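Local coordinates for angiotensin-converting enzyme (Anopheles gambiae, PDB 6S1Y), which is a zinc-dependent metallopeptidase of the mosquito, which probably cleaves dipeptides from the C-terminal end of small peptide substrates, at residues A[38-42]-A[339-343]; A[437-441]-A[455-459]. All blocks are in the same frame, centred on the assembly; numbering follows the deposited sequence.

Contact 1: A[38-42]-A[339-343]; sequences WEYGS and VRIKQ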
loop_
_atom_site.group_PDB
_atom_site.type_symbol
_atom_site.label_atom_id
_atom_site.label_comp_id
_atom_site.label_asym_id
_atom_site.label_seq_id
_atom_site.Cartn_x
_atom_site.Cartn_y
_atom_site.Cartn_z
ATOM N N TRP A 38 -0.327 -7.578 -17.842
ATOM C CA TRP A 38 -0.382 -6.156 -18.163
ATOM C C TRP A 38 -1.467 -5.852 -19.190
ATOM O O TRP A 38 -2.205 -4.866 -19.054
ATOM C CB TRP A 38 0.974 -5.696 -18.675
ATOM C CG TRP A 38 0.961 -4.343 -19.263
ATOM C CD1 TRP A 38 0.743 -4.022 -20.575
ATOM C CD2 TRP A 38 1.191 -3.104 -18.578
ATOM N NE1 TRP A 38 0.825 -2.660 -20.743
ATOM C CE2 TRP A 38 1.101 -2.072 -19.538
ATOM C CE3 TRP A 38 1.476 -2.767 -17.247
ATOM C CZ2 TRP A 38 1.272 -0.723 -19.210
ATOM C CZ3 TRP A 38 1.655 -1.418 -16.922
ATOM C CH2 TRP A 38 1.543 -0.418 -17.899
ATOM N N GLU A 39 -1.566 -6.667 -20.241
ATOM C CA GLU A 39 -2.535 -6.381 -21.291
ATOM C C GLU A 39 -3.958 -6.442 -20.745
ATOM O O GLU A 39 -4.800 -5.591 -21.060
ATOM C CB GLU A 39 -2.351 -7.358 -22.450
ATOM C CG GLU A 39 -1.137 -7.043 -23.325
ATOM C CD GLU A 39 -1.260 -5.692 -24.018
ATOM O OE1 GLU A 39 -0.297 -4.892 -23.968
ATOM O OE2 GLU A 39 -2.338 -5.424 -24.596
ATOM N N TYR A 40 -4.246 -7.434 -19.910
ATOM C CA TYR A 40 -5.539 -7.466 -19.255
ATOM C C TYR A 40 -5.697 -6.263 -18.332
ATOM O O TYR A 40 -6.704 -5.539 -18.398
ATOM C CB TYR A 40 -5.689 -8.789 -18.506
ATOM C CG TYR A 40 -7.014 -8.944 -17.828
ATOM C CD1 TYR A 40 -8.191 -8.988 -18.570
ATOM C CD2 TYR A 40 -7.100 -9.047 -16.443
ATOM C CE1 TYR A 40 -9.413 -9.121 -17.950
ATOM C CE2 TYR A 40 -8.316 -9.196 -15.820
ATOM C CZ TYR A 40 -9.470 -9.234 -16.578
ATOM O OH TYR A 40 -10.688 -9.367 -15.959
ATOM N N GLY A 41 -4.697 -6.007 -17.485
ATOM C CA GLY A 41 -4.801 -4.893 -16.555
ATOM C C GLY A 41 -5.107 -3.583 -17.245
ATOM O O GLY A 41 -5.837 -2.742 -16.700
ATOM N N SER A 42 -4.576 -3.400 -18.458
ATOM C CA SER A 42 -4.731 -2.185 -19.249
ATOM C C SER A 42 -5.987 -2.182 -20.092
ATOM O O SER A 42 -6.358 -1.135 -20.634
ATOM C CB SER A 42 -3.545 -2.011 -20.201
ATOM O OG SER A 42 -2.332 -2.177 -19.500
ATOM N N VAL A 339 10.164 -1.362 -17.563
ATOM C CA VAL A 339 9.492 -1.094 -16.301
ATOM C C VAL A 339 8.412 -0.063 -16.582
ATOM O O VAL A 339 8.632 0.877 -17.359
ATOM C CB VAL A 339 10.485 -0.602 -15.221
ATOM C CG1 VAL A 339 11.459 -1.725 -14.843
ATOM C CG2 VAL A 339 11.245 0.629 -15.691
ATOM N N ARG A 340 7.239 -0.242 -15.967
ATOM C CA ARG A 340 6.107 0.585 -16.349
ATOM C C ARG A 340 5.191 0.866 -15.167
ATOM O O ARG A 340 5.009 0.035 -14.276
ATOM C CB ARG A 340 5.273 -0.069 -17.462
ATOM C CG ARG A 340 6.083 -0.691 -18.567
ATOM C CD ARG A 340 5.195 -1.264 -19.659
ATOM N NE ARG A 340 5.890 -2.315 -20.400
ATOM C CZ ARG A 340 5.333 -3.059 -21.347
ATOM N NH1 ARG A 340 4.072 -2.863 -21.685
ATOM N NH2 ARG A 340 6.043 -4.005 -21.946
ATOM N N ILE A 341 4.573 2.042 -15.216
ATOM C CA ILE A 341 3.541 2.436 -14.275
ATOM C C ILE A 341 2.239 2.577 -15.036
ATOM O O ILE A 341 2.211 3.112 -16.153
ATOM C CB ILE A 341 3.917 3.748 -13.546
ATOM C CG1 ILE A 341 4.996 3.449 -12.504
ATOM C CG2 ILE A 341 2.678 4.406 -12.939
ATOM C CD1 ILE A 341 5.593 4.687 -11.811
ATOM N N LYS A 342 1.160 2.108 -14.425
ATOM C CA LYS A 342 -0.193 2.325 -14.915
ATOM C C LYS A 342 -0.916 3.081 -13.806
ATOM O O LYS A 342 -1.177 2.525 -12.731
ATOM C CB LYS A 342 -0.875 1.000 -15.255
ATOM C CG LYS A 342 -2.311 1.141 -15.718
ATOM C CD LYS A 342 -2.792 -0.132 -16.439
ATOM C CE LYS A 342 -2.612 -1.392 -15.590
ATOM N NZ LYS A 342 -3.605 -1.492 -14.492
ATOM N N GLN A 343 -1.208 4.350 -14.052
ATOM C CA GLN A 343 -1.804 5.213 -13.050
ATOM C C GLN A 343 -2.764 6.172 -13.727
ATOM O O GLN A 343 -2.407 6.821 -14.719
ATOM C CB GLN A 343 -0.734 5.997 -12.278
ATOM C CG GLN A 343 -1.300 6.812 -11.116
ATOM C CD GLN A 343 -0.222 7.395 -10.216
ATOM O OE1 GLN A 343 0.911 6.920 -10.182
ATOM N NE2 GLN A 343 -0.583 8.438 -9.471
#

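Contact 2: A[437-441]-A[455-459]; sequences TLDKY and YNCKF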
loop_
_atom_site.group_PDB
_atom_site.type_symbol
_atom_site.label_atom_id
_atom_site.label_comp_id
_atom_site.label_asym_id
_atom_site.label_seq_id
_atom_site.Cartn_x
_atom_site.Cartn_y
_atom_site.Cartn_z
ATOM N N THR A 437 -5.821 -4.191 10.357
ATOM C CA THR A 437 -7.090 -4.907 10.398
ATOM C C THR A 437 -7.357 -5.686 9.114
ATOM O O THR A 437 -8.085 -6.678 9.140
ATOM C CB THR A 437 -8.262 -3.953 10.645
ATOM O OG1 THR A 437 -8.237 -2.920 9.661
ATOM C CG2 THR A 437 -8.181 -3.312 12.011
ATOM N N LEU A 438 -6.823 -5.242 7.980
ATOM C CA LEU A 438 -7.140 -5.932 6.731
ATOM C C LEU A 438 -6.554 -7.347 6.703
ATOM O O LEU A 438 -7.222 -8.291 6.264
ATOM C CB LEU A 438 -6.640 -5.139 5.529
ATOM C CG LEU A 438 -7.520 -4.027 4.982
ATOM C CD1 LEU A 438 -7.139 -3.762 3.532
ATOM C CD2 LEU A 438 -8.990 -4.403 5.072
ATOM N N ASP A 439 -5.305 -7.514 7.129
ATOM C CA ASP A 439 -4.764 -8.866 7.135
ATOM C C ASP A 439 -5.095 -9.620 8.408
ATOM O O ASP A 439 -5.261 -10.844 8.356
ATOM C CB ASP A 439 -3.263 -8.833 6.855
ATOM C CG ASP A 439 -2.975 -8.765 5.329
ATOM O OD1 ASP A 439 -3.957 -8.678 4.562
ATOM O OD2 ASP A 439 -1.799 -8.825 4.897
ATOM N N LYS A 440 -5.263 -8.948 9.543
ATOM C CA LYS A 440 -5.766 -9.683 10.701
ATOM C C LYS A 440 -7.103 -10.311 10.351
ATOM O O LYS A 440 -7.343 -11.480 10.646
ATOM C CB LYS A 440 -5.878 -8.769 11.921
ATOM C CG LYS A 440 -6.171 -9.475 13.231
ATOM C CD LYS A 440 -6.547 -8.461 14.332
ATOM C CE LYS A 440 -6.808 -9.122 15.712
ATOM N NZ LYS A 440 -5.548 -9.529 16.377
ATOM N N TYR A 441 -7.961 -9.571 9.648
ATOM C CA TYR A 441 -9.221 -10.141 9.193
ATOM C C TYR A 441 -8.984 -11.289 8.222
ATOM O O TYR A 441 -9.578 -12.368 8.362
ATOM C CB TYR A 441 -10.088 -9.072 8.540
ATOM C CG TYR A 441 -11.359 -9.612 7.950
ATOM C CD1 TYR A 441 -12.442 -9.899 8.753
ATOM C CD2 TYR A 441 -11.480 -9.842 6.586
ATOM C CE1 TYR A 441 -13.608 -10.396 8.222
ATOM C CE2 TYR A 441 -12.653 -10.332 6.048
ATOM C CZ TYR A 441 -13.713 -10.604 6.872
ATOM O OH TYR A 441 -14.884 -11.084 6.337
ATOM N N TYR A 455 -18.921 -13.326 8.260
ATOM C CA TYR A 455 -17.888 -12.616 7.504
ATOM C C TYR A 455 -18.006 -11.101 7.669
ATOM O O TYR A 455 -17.004 -10.407 7.885
ATOM C CB TYR A 455 -17.983 -12.975 6.021
ATOM C CG TYR A 455 -17.197 -14.185 5.557
ATOM C CD1 TYR A 455 -16.304 -14.843 6.378
ATOM C CD2 TYR A 455 -17.343 -14.639 4.263
ATOM C CE1 TYR A 455 -15.597 -15.941 5.912
ATOM C CE2 TYR A 455 -16.641 -15.718 3.791
ATOM C CZ TYR A 455 -15.775 -16.358 4.598
ATOM O OH TYR A 455 -15.109 -17.428 4.064
ATOM N N ASN A 456 -19.221 -10.562 7.573
ATOM C CA ASN A 456 -19.315 -9.117 7.501
ATOM C C ASN A 456 -19.221 -8.471 8.874
ATOM O O ASN A 456 -18.529 -7.457 9.032
ATOM C CB ASN A 456 -20.599 -8.681 6.799
ATOM C CG ASN A 456 -20.424 -7.331 6.074
ATOM O OD1 ASN A 456 -19.328 -7.010 5.582
ATOM N ND2 ASN A 456 -21.492 -6.532 6.032
ATOM N N CYS A 457 -19.883 -9.032 9.889
ATOM C CA CYS A 457 -19.841 -8.356 11.181
ATOM C C CYS A 457 -18.501 -8.545 11.893
ATOM O O CYS A 457 -18.097 -7.659 12.647
ATOM C CB CYS A 457 -21.041 -8.787 12.034
ATOM S SG CYS A 457 -22.647 -7.993 11.378
ATOM N N LYS A 458 -17.764 -9.625 11.645
ATOM C CA LYS A 458 -16.413 -9.692 12.199
ATOM C C LYS A 458 -15.473 -8.714 11.494
ATOM O O LYS A 458 -14.535 -8.198 12.110
ATOM C CB LYS A 458 -15.865 -11.123 12.134
ATOM C CG LYS A 458 -16.364 -12.024 13.299
ATOM C CD LYS A 458 -15.806 -11.558 14.639
ATOM C CE LYS A 458 -16.099 -12.535 15.792
ATOM N NZ LYS A 458 -15.033 -12.462 16.851
ATOM N N PHE A 459 -15.725 -8.407 10.222
ATOM C CA PHE A 459 -14.969 -7.353 9.550
ATOM C C PHE A 459 -15.210 -6.000 10.212
ATOM O O PHE A 459 -14.277 -5.354 10.711
ATOM C CB PHE A 459 -15.357 -7.303 8.084
ATOM C CG PHE A 459 -14.709 -6.178 7.319
ATOM C CD1 PHE A 459 -13.358 -6.231 6.987
ATOM C CD2 PHE A 459 -15.464 -5.111 6.876
ATOM C CE1 PHE A 459 -12.760 -5.211 6.257
ATOM C CE2 PHE A 459 -14.890 -4.101 6.151
ATOM C CZ PHE A 459 -13.520 -4.144 5.843
#

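Contact 1: A[38-42]-A[339-343]
Arg340 lies over one face of the Trp38 indole in a cation-pi contact. Its CZ sits 4.7 Å from the centroid of the five-membered ring of Trp38, 12° off the ring normal. The guanidinium does not lie flat on the indole; the two planes are 69° apart. Arg340 NH1 comes within 3.4 Å of Trp38 NE1, but both are donors and do not bond. Lower down the arginine chain there is a CH-pi contact: Arg340 CD stands 4.1 Å from the centroid of the six-membered ring of Trp38. The extended chain crosses the indole at a slant, from the six-membered ring to the five-membered ring. Asp338 OD1 forms a salt bridge with Arg340 NE, and Phe333 makes a second cation-pi contact with Arg340.

The contact joins the C-terminal part of helix 12-42 to the two-stranded antiparallel hairpin 329-332/339-342. Ile341, pointing away from helix 12-42, touches Glu358 and Ile362 of helix 349-368, which carries the zinc ligands His357 and His361. Trp331 and Phe333 add edge-to-face contacts to Trp38.

Lys342 packs its CB against the six-membered ring, 3.9 Å from Trp38 CH2; the two side chains run past each other in opposite directions. Bends at chi3 and chi4 bring the amine to Gly41.

The polar contacts involve Gly41 and Ser42. Lys342 NZ gives a weak hydrogen bond of 3.4 Å to Gly41 O, and also bonds Val325 O. Ser42 OG bonds Trp38 O at 2.7 Å, reaching it from the face opposite to Ser42 N. The same hydroxyl oxygen lies over the indole face away from Arg340.

Contact 2: A[437-441]-A[455-459]
This is a buried helix-to-helix contact within the largely helical fold of the angiotensin-converting enzyme family. It joins helix 431-447 to the start of helix 455-467, the next helix along the chain, across a short loop. The two short segments run at 141° to each other, with axes 11.4 Å apart at their closest.

Tyr441 bridges the gap. Its CG is anti to the backbone N (chi1 175°), and the ring extends across to the second helix. Phe459 turns its edge onto the Tyr441 face in a T-shaped stack. The ring planes meet at 74°, and Phe459 CD1 stands over the centre of the tyrosine ring. Leu438 lies beside Phe459, pointing the same way, with Leu438 CD2 4.0 Å from Phe459 CE1.

Outside the pair, Ile450 and Met462 also touch Tyr441, and the Cys457-Cys602 disulfide ties the second helix to the C-terminal region of the chain. Tyr455 OH is hydrogen-bonded to Gln172 OE1. At the far end of the Tyr441 side chain, OH donates a 2.7 Å hydrogen bond to Tyr455 O, approaching from above the carbonyl plane.

How the contacts relate
Both contacts are buried, contact 1 throughout, contact 2 with Lys458 partly exposed. Their centres are about 30 Å apart and their nearest atoms about 18 Å apart, so they do not touch. They share no helix or strand. Contact 1 joins elements far apart in sequence, a helix near the start of the chain and a hairpin strand. Contact 2 joins two successive helices. The chemistry differs too: contact 1 sets cationic side chains against an indole and a backbone carbonyl of the helix, while contact 2 is mainly aromatic, with one side-chain-to-backbone bond. Each has a side chain about 7 Å from the bound glutamate-derived ligand, Lys342 in contact 1 and Leu438 in contact 2.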